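PmoD (Methylocystis sp. ATCC 49242, PDB 6CPD) binds copper(I) through its soluble, cupredoxin-like periplasmic domain and probably serves copper handling in methane-oxidizing bacteria. Local coordinates at residues B[54-59]-B[108-113]; B[79-84]-B[95-100]. All blocks are in the same frame, centred on the assembly; numbering follows the deposited sequence.

Contact 1. Residues B[54-59]-B[108-113]; sequences PLELRI and LVTLTR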
loop_
_atom_site.group_PDB
_atom_site.type_symbol
_atom_site.label_atom_id
_atom_site.label_comp_id
_atom_site.label_asym_id
_atom_site.label_seq_id
_atom_site.Cartn_x
_atom_site.Cartn_y
_atom_site.Cartn_z
ATOM N N PRO B 54 11.754 17.667 8.514
ATOM C CA PRO B 54 12.910 16.841 8.173
ATOM C C PRO B 54 12.511 15.375 8.088
ATOM O O PRO B 54 11.841 14.857 8.983
ATOM C CB PRO B 54 13.890 17.101 9.326
ATOM C CG PRO B 54 13.507 18.458 9.854
ATOM C CD PRO B 54 12.004 18.507 9.700
ATOM N N LEU B 55 12.894 14.735 6.992
ATOM C CA LEU B 55 12.568 13.342 6.767
ATOM C C LEU B 55 13.836 12.572 6.387
ATOM O O LEU B 55 14.543 12.915 5.437
ATOM C CB LEU B 55 11.489 13.239 5.688
ATOM C CG LEU B 55 10.882 11.902 5.272
ATOM C CD1 LEU B 55 9.537 12.173 4.610
ATOM C CD2 LEU B 55 11.790 11.150 4.312
ATOM N N GLU B 56 14.125 11.531 7.149
ATOM C CA GLU B 56 15.299 10.708 6.912
ATOM C C GLU B 56 14.861 9.322 6.446
ATOM O O GLU B 56 13.844 8.798 6.910
ATOM C CB GLU B 56 16.137 10.605 8.184
ATOM C CG GLU B 56 17.232 9.554 8.132
ATOM C CD GLU B 56 17.885 9.305 9.486
ATOM O OE1 GLU B 56 17.313 9.711 10.520
ATOM O OE2 GLU B 56 18.974 8.686 9.516
ATOM N N LEU B 57 15.610 8.729 5.524
ATOM C CA LEU B 57 15.304 7.364 5.096
ATOM C C LEU B 57 16.539 6.487 5.238
ATOM O O LEU B 57 17.613 6.841 4.763
ATOM C CB LEU B 57 14.804 7.330 3.641
ATOM C CG LEU B 57 14.670 5.927 3.018
ATOM C CD1 LEU B 57 13.509 5.107 3.609
ATOM C CD2 LEU B 57 14.563 6.001 1.490
ATOM N N ARG B 58 16.375 5.352 5.898
ATOM C CA ARG B 58 17.414 4.338 5.942
ATOM C C ARG B 58 16.823 2.994 5.596
ATOM O O ARG B 58 15.877 2.541 6.238
ATOM C CB ARG B 58 18.091 4.309 7.308
ATOM C CG ARG B 58 19.159 3.218 7.409
ATOM C CD ARG B 58 19.726 3.113 8.797
ATOM N NE ARG B 58 20.790 4.094 8.981
ATOM C CZ ARG B 58 21.017 4.760 10.101
ATOM N NH1 ARG B 58 20.235 4.572 11.146
ATOM N NH2 ARG B 58 22.015 5.623 10.166
ATOM N N ILE B 59 17.369 2.348 4.576
ATOM C CA ILE B 59 16.912 1.002 4.254
ATOM C C ILE B 59 17.934 0.016 4.803
ATOM O O ILE B 59 19.122 0.120 4.512
ATOM C CB ILE B 59 16.725 0.816 2.737
ATOM C CG1 ILE B 59 15.643 1.767 2.224
ATOM C CG2 ILE B 59 16.355 -0.651 2.407
ATOM C CD1 ILE B 59 15.439 1.690 0.713
ATOM N N LEU B 108 13.281 2.441 6.964
ATOM C CA LEU B 108 13.012 3.220 8.167
ATOM C C LEU B 108 12.865 4.690 7.819
ATOM O O LEU B 108 13.838 5.326 7.416
ATOM C CB LEU B 108 14.135 3.060 9.187
ATOM C CG LEU B 108 14.403 1.638 9.644
ATOM C CD1 LEU B 108 15.651 1.584 10.523
ATOM C CD2 LEU B 108 13.188 1.153 10.388
ATOM N N VAL B 109 11.665 5.226 7.974
ATOM C CA VAL B 109 11.419 6.635 7.694
ATOM C C VAL B 109 11.336 7.373 9.018
ATOM O O VAL B 109 10.487 7.077 9.854
ATOM C CB VAL B 109 10.120 6.868 6.904
ATOM C CG1 VAL B 109 9.927 8.362 6.643
ATOM C CG2 VAL B 109 10.127 6.080 5.590
ATOM N N THR B 110 12.228 8.324 9.218
ATOM C CA THR B 110 12.249 9.053 10.466
ATOM C C THR B 110 11.864 10.502 10.227
ATOM O O THR B 110 12.492 11.188 9.425
ATOM C CB THR B 110 13.636 8.986 11.125
ATOM O OG1 THR B 110 14.049 7.617 11.217
ATOM C CG2 THR B 110 13.600 9.612 12.524
ATOM N N LEU B 111 10.821 10.951 10.918
ATOM C CA LEU B 111 10.399 12.339 10.846
ATOM C C LEU B 111 10.811 13.086 12.088
ATOM O O LEU B 111 10.715 12.572 13.198
ATOM C CB LEU B 111 8.890 12.470 10.698
ATOM C CG LEU B 111 8.189 12.152 9.392
ATOM C CD1 LEU B 111 6.765 12.574 9.600
ATOM C CD2 LEU B 111 8.811 12.921 8.241
ATOM N N THR B 112 11.215 14.327 11.909
ATOM C CA THR B 112 11.489 15.140 13.060
ATOM C C THR B 112 10.350 16.138 13.190
ATOM O O THR B 112 10.183 17.013 12.336
ATOM C CB THR B 112 12.835 15.883 12.937
ATOM O OG1 THR B 112 13.879 14.952 12.619
ATOM C CG2 THR B 112 13.156 16.601 14.232
ATOM N N ARG B 113 9.555 15.988 14.246
ATOM C CA ARG B 113 8.519 16.959 14.528
ATOM C C ARG B 113 9.318 18.197 14.881
ATOM O O ARG B 113 10.468 18.083 15.295
ATOM C CB ARG B 113 7.619 16.523 15.684
ATOM C CG ARG B 113 6.768 15.295 15.423
ATOM C CD ARG B 113 5.557 15.624 14.591
ATOM N NE ARG B 113 4.878 14.405 14.171
ATOM C CZ ARG B 113 3.716 14.384 13.532
ATOM N NH1 ARG B 113 3.114 15.527 13.235
ATOM N NH2 ARG B 113 3.165 13.228 13.181
HETATM O O HOH W 1 14.210 13.482 10.115
#

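Contact 2. Residues B[79-84]-B[95-100]; sequences TELHLP and VEHNFA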
loop_
_atom_site.group_PDB
_atom_site.type_symbol
_atom_site.label_atom_id
_atom_site.label_comp_id
_atom_site.label_asym_id
_atom_site.label_seq_id
_atom_site.Cartn_x
_atom_site.Cartn_y
_atom_site.Cartn_z
ATOM N N THR B 79 23.008 -1.393 6.936
ATOM C CA THR B 79 22.436 -0.420 5.988
ATOM C C THR B 79 22.703 -0.705 4.511
ATOM O O THR B 79 23.847 -0.906 4.105
ATOM C CB THR B 79 22.936 0.992 6.317
ATOM O OG1 THR B 79 22.328 1.411 7.544
ATOM C CG2 THR B 79 22.568 1.989 5.202
ATOM N N GLU B 80 21.628 -0.713 3.720
ATOM C CA GLU B 80 21.704 -0.817 2.257
ATOM C C GLU B 80 21.806 0.551 1.628
ATOM O O GLU B 80 22.535 0.756 0.663
ATOM C CB GLU B 80 20.477 -1.517 1.671
ATOM C CG GLU B 80 20.474 -3.000 1.815
ATOM C CD GLU B 80 21.435 -3.694 0.858
ATOM O OE1 GLU B 80 21.794 -3.100 -0.184
ATOM O OE2 GLU B 80 21.813 -4.848 1.155
ATOM N N LEU B 81 21.015 1.478 2.154
ATOM C CA LEU B 81 21.020 2.838 1.646
ATOM C C LEU B 81 20.623 3.797 2.750
ATOM O O LEU B 81 19.799 3.460 3.592
ATOM C CB LEU B 81 20.057 2.936 0.454
ATOM C CG LEU B 81 19.500 4.262 -0.060
ATOM C CD1 LEU B 81 19.218 4.132 -1.539
ATOM C CD2 LEU B 81 18.214 4.637 0.675
ATOM N N HIS B 82 21.182 4.999 2.728
ATOM C CA HIS B 82 20.870 5.996 3.747
ATOM C C HIS B 82 20.789 7.392 3.155
ATOM O O HIS B 82 21.748 7.871 2.569
ATOM C CB HIS B 82 21.909 5.975 4.869
ATOM C CG HIS B 82 21.570 6.879 6.010
ATOM N ND1 HIS B 82 22.525 7.541 6.749
ATOM C CD2 HIS B 82 20.373 7.235 6.540
ATOM C CE1 HIS B 82 21.935 8.272 7.679
ATOM N NE2 HIS B 82 20.628 8.098 7.575
ATOM N N LEU B 83 19.627 8.029 3.290
ATOM C CA LEU B 83 19.480 9.434 2.934
ATOM C C LEU B 83 19.322 10.285 4.184
ATOM O O LEU B 83 18.333 10.143 4.900
ATOM C CB LEU B 83 18.272 9.666 2.029
ATOM C CG LEU B 83 18.050 8.940 0.715
ATOM C CD1 LEU B 83 16.835 9.599 0.070
ATOM C CD2 LEU B 83 19.269 9.023 -0.191
ATOM N N PRO B 84 20.281 11.184 4.444
ATOM C CA PRO B 84 20.179 12.067 5.610
ATOM C C PRO B 84 18.900 12.899 5.614
ATOM O O PRO B 84 18.337 13.190 4.556
ATOM C CB PRO B 84 21.410 12.986 5.474
ATOM C CG PRO B 84 22.372 12.208 4.664
ATOM C CD PRO B 84 21.550 11.361 3.716
ATOM N N VAL B 95 14.284 7.463 -4.735
ATOM C CA VAL B 95 15.604 6.917 -4.459
ATOM C C VAL B 95 15.810 5.751 -5.421
ATOM O O VAL B 95 14.851 5.093 -5.841
ATOM C CB VAL B 95 15.776 6.457 -2.988
ATOM C CG1 VAL B 95 15.078 7.419 -2.054
ATOM C CG2 VAL B 95 15.239 5.074 -2.790
ATOM N N GLU B 96 17.053 5.567 -5.843
ATOM C CA GLU B 96 17.401 4.481 -6.732
ATOM C C GLU B 96 18.452 3.631 -6.054
ATOM O O GLU B 96 19.348 4.159 -5.403
ATOM C CB GLU B 96 17.909 5.018 -8.080
ATOM C CG GLU B 96 18.330 3.940 -9.080
ATOM C CD GLU B 96 19.763 3.444 -8.886
ATOM O OE1 GLU B 96 20.554 4.125 -8.201
ATOM O OE2 GLU B 96 20.093 2.360 -9.422
ATOM N N HIS B 97 18.336 2.320 -6.187
ATOM C CA HIS B 97 19.319 1.436 -5.579
ATOM C C HIS B 97 19.406 0.128 -6.352
ATOM O O HIS B 97 18.388 -0.412 -6.795
ATOM C CB HIS B 97 18.965 1.161 -4.110
ATOM C CG HIS B 97 20.011 0.373 -3.383
ATOM N ND1 HIS B 97 21.276 0.860 -3.146
ATOM C CD2 HIS B 97 19.988 -0.880 -2.865
ATOM C CE1 HIS B 97 21.988 -0.049 -2.503
ATOM N NE2 HIS B 97 21.228 -1.118 -2.325
ATOM N N ASN B 98 20.615 -0.382 -6.527
ATOM C CA ASN B 98 20.768 -1.726 -7.052
ATOM C C ASN B 98 20.758 -2.716 -5.902
ATOM O O ASN B 98 21.713 -2.789 -5.137
ATOM C CB ASN B 98 22.064 -1.862 -7.857
ATOM C CG ASN B 98 22.176 -3.210 -8.563
ATOM O OD1 ASN B 98 21.656 -3.391 -9.663
ATOM N ND2 ASN B 98 22.884 -4.153 -7.939
ATOM N N PHE B 99 19.663 -3.459 -5.775
ATOM C CA PHE B 99 19.602 -4.540 -4.808
ATOM C C PHE B 99 20.266 -5.752 -5.430
ATOM O O PHE B 99 19.687 -6.402 -6.295
ATOM C CB PHE B 99 18.163 -4.859 -4.402
ATOM C CG PHE B 99 17.525 -3.803 -3.537
ATOM C CD1 PHE B 99 17.572 -3.906 -2.155
ATOM C CD2 PHE B 99 16.868 -2.713 -4.105
ATOM C CE1 PHE B 99 16.985 -2.940 -1.351
ATOM C CE2 PHE B 99 16.284 -1.734 -3.302
ATOM C CZ PHE B 99 16.346 -1.856 -1.917
ATOM N N ALA B 100 21.481 -6.051 -4.987
ATOM C CA ALA B 100 22.238 -7.172 -5.547
ATOM C C ALA B 100 21.782 -8.504 -4.953
ATOM O O ALA B 100 22.037 -9.560 -5.530
ATOM C CB ALA B 100 23.727 -6.976 -5.314
#

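Contact 1. Residues B[54-59]-B[108-113]
Leu-55 lies between Val-109 and Leu-111 on one face of an antiparallel strand pair, and its oblique packing against both defines the apolar side of the contact. Its CG is turned anti to the backbone N (chi1 -177°), which sets CG 3.9 Å from CG1 of Val-109, while Leu-111 brings CD2 to 3.7 Å from CB of Leu-55. One step along, Leu-57 reaches CG2 of Val-109 with its CD1 methyl. Strand 37-45 of the other sheet covers these leucines through Ile-45 and Phe-43, which places this face in the interior of the cupredoxin-like sandwich.

The opposite face is mixed. Buried Leu-108 sets CB 3.5 Å from O of Arg-58 and rests on Leu-68. Glu-56 and Thr-110 stand next to one another with their side chains aimed alike, OE1 of Glu-56 being 3.8 Å from CB of Thr-110; OE2 of Glu-56 is hydrogen-bonded to His-82, and the threonine hydroxyl to Thr-120. Arg-58 rises out of the sheet, away from the partner strand, and its NH2 forms a salt bridge with Glu-72.

Five backbone bonds fix the register. Glu-56 and Thr-110 form a hydrogen-bonded pair, N of Glu-56 lying 2.8 Å from O of Thr-110 with an angle of 169° at the hydrogen, and Arg-58 pairs likewise with Leu-108. At the strand end the Pro-54 ring stands across Thr-112, CB of Pro-54 being 3.9 Å from OG1 of Thr-112, and a water lies within hydrogen-bonding distance of that OG1 and of O of Thr-110. The leucine-valine face is thus wholly apolar, whereas the other combines buried Leu-108 with polar groups whose partners lie mostly outside the two strands.

Contact 2. Residues B[79-84]-B[95-100]
Glu-80 and His-97 meet across the two facing sheets of a cupredoxin-like beta-sandwich, where strands 81-84 and 95-99 run antiparallel but with axes 9.3 Å apart, too distant for backbone pairing. Side chains make most of the junction, some against backbone oxygens: CE1 of His-97 comes 3.3 Å from O of Glu-80. Glu-80 sits in a classic beta bulge: it and Leu-81 both face Ile-59 of the adjacent strand.

The polar link is a His-carboxylate hydrogen bond in which NE2 of His-97 donates to OE1 of Glu-80 over 3.0 Å. The acceptor uses its anti lone pair, lies 19° out of the imidazole plane, and belongs to a carboxylate turned 70° from that ring. A bend at chi2 (-75°) folds the Glu-80 chain back to the ring edge, and its other oxygen, OE2, forms a salt bridge with Arg-61. Without the imidazole of His-97, as with an alanine here, OE1 of Glu-80 would probably lose this donor and a gap would open beside Leu-81 and over the Phe-99 ring.

The apolar contacts run along the same interface. Leu-81 and His-97 overlap like fingers entering from the two sheets, with CD1 of Leu-81 3.9 Å from CB of the histidine, and CD1 of Leu-83 meets CG1 of Val-95 at 3.5 Å. Within strand 95-99 the rings of His-97 and Phe-99 also meet: CD2 of His-97 stands 3.6 Å above the centre of the Phe-99 ring.

Contact 1 is buried and contact 2 lies at the surface, yet both use the same sheet, in which strands 55-61 and 79-86 are neighbours. Contact 1 joins strands within that sheet, so main-chain bonds dominate it; contact 2 spans to the facing sheet mainly through side chains. Along the chain, both 79-84 and 95-100 fall between 54-59 and 108-113, so contact 1 brackets contact 2. The two contacts meet directly: CD of Arg-58 packs on OG1 of Thr-79, and O of Ile-59 probably accepts a hydrogen bond from N of Glu-80. Leu-57 belongs to both surroundings, since it also touches Leu-81 and Val-95.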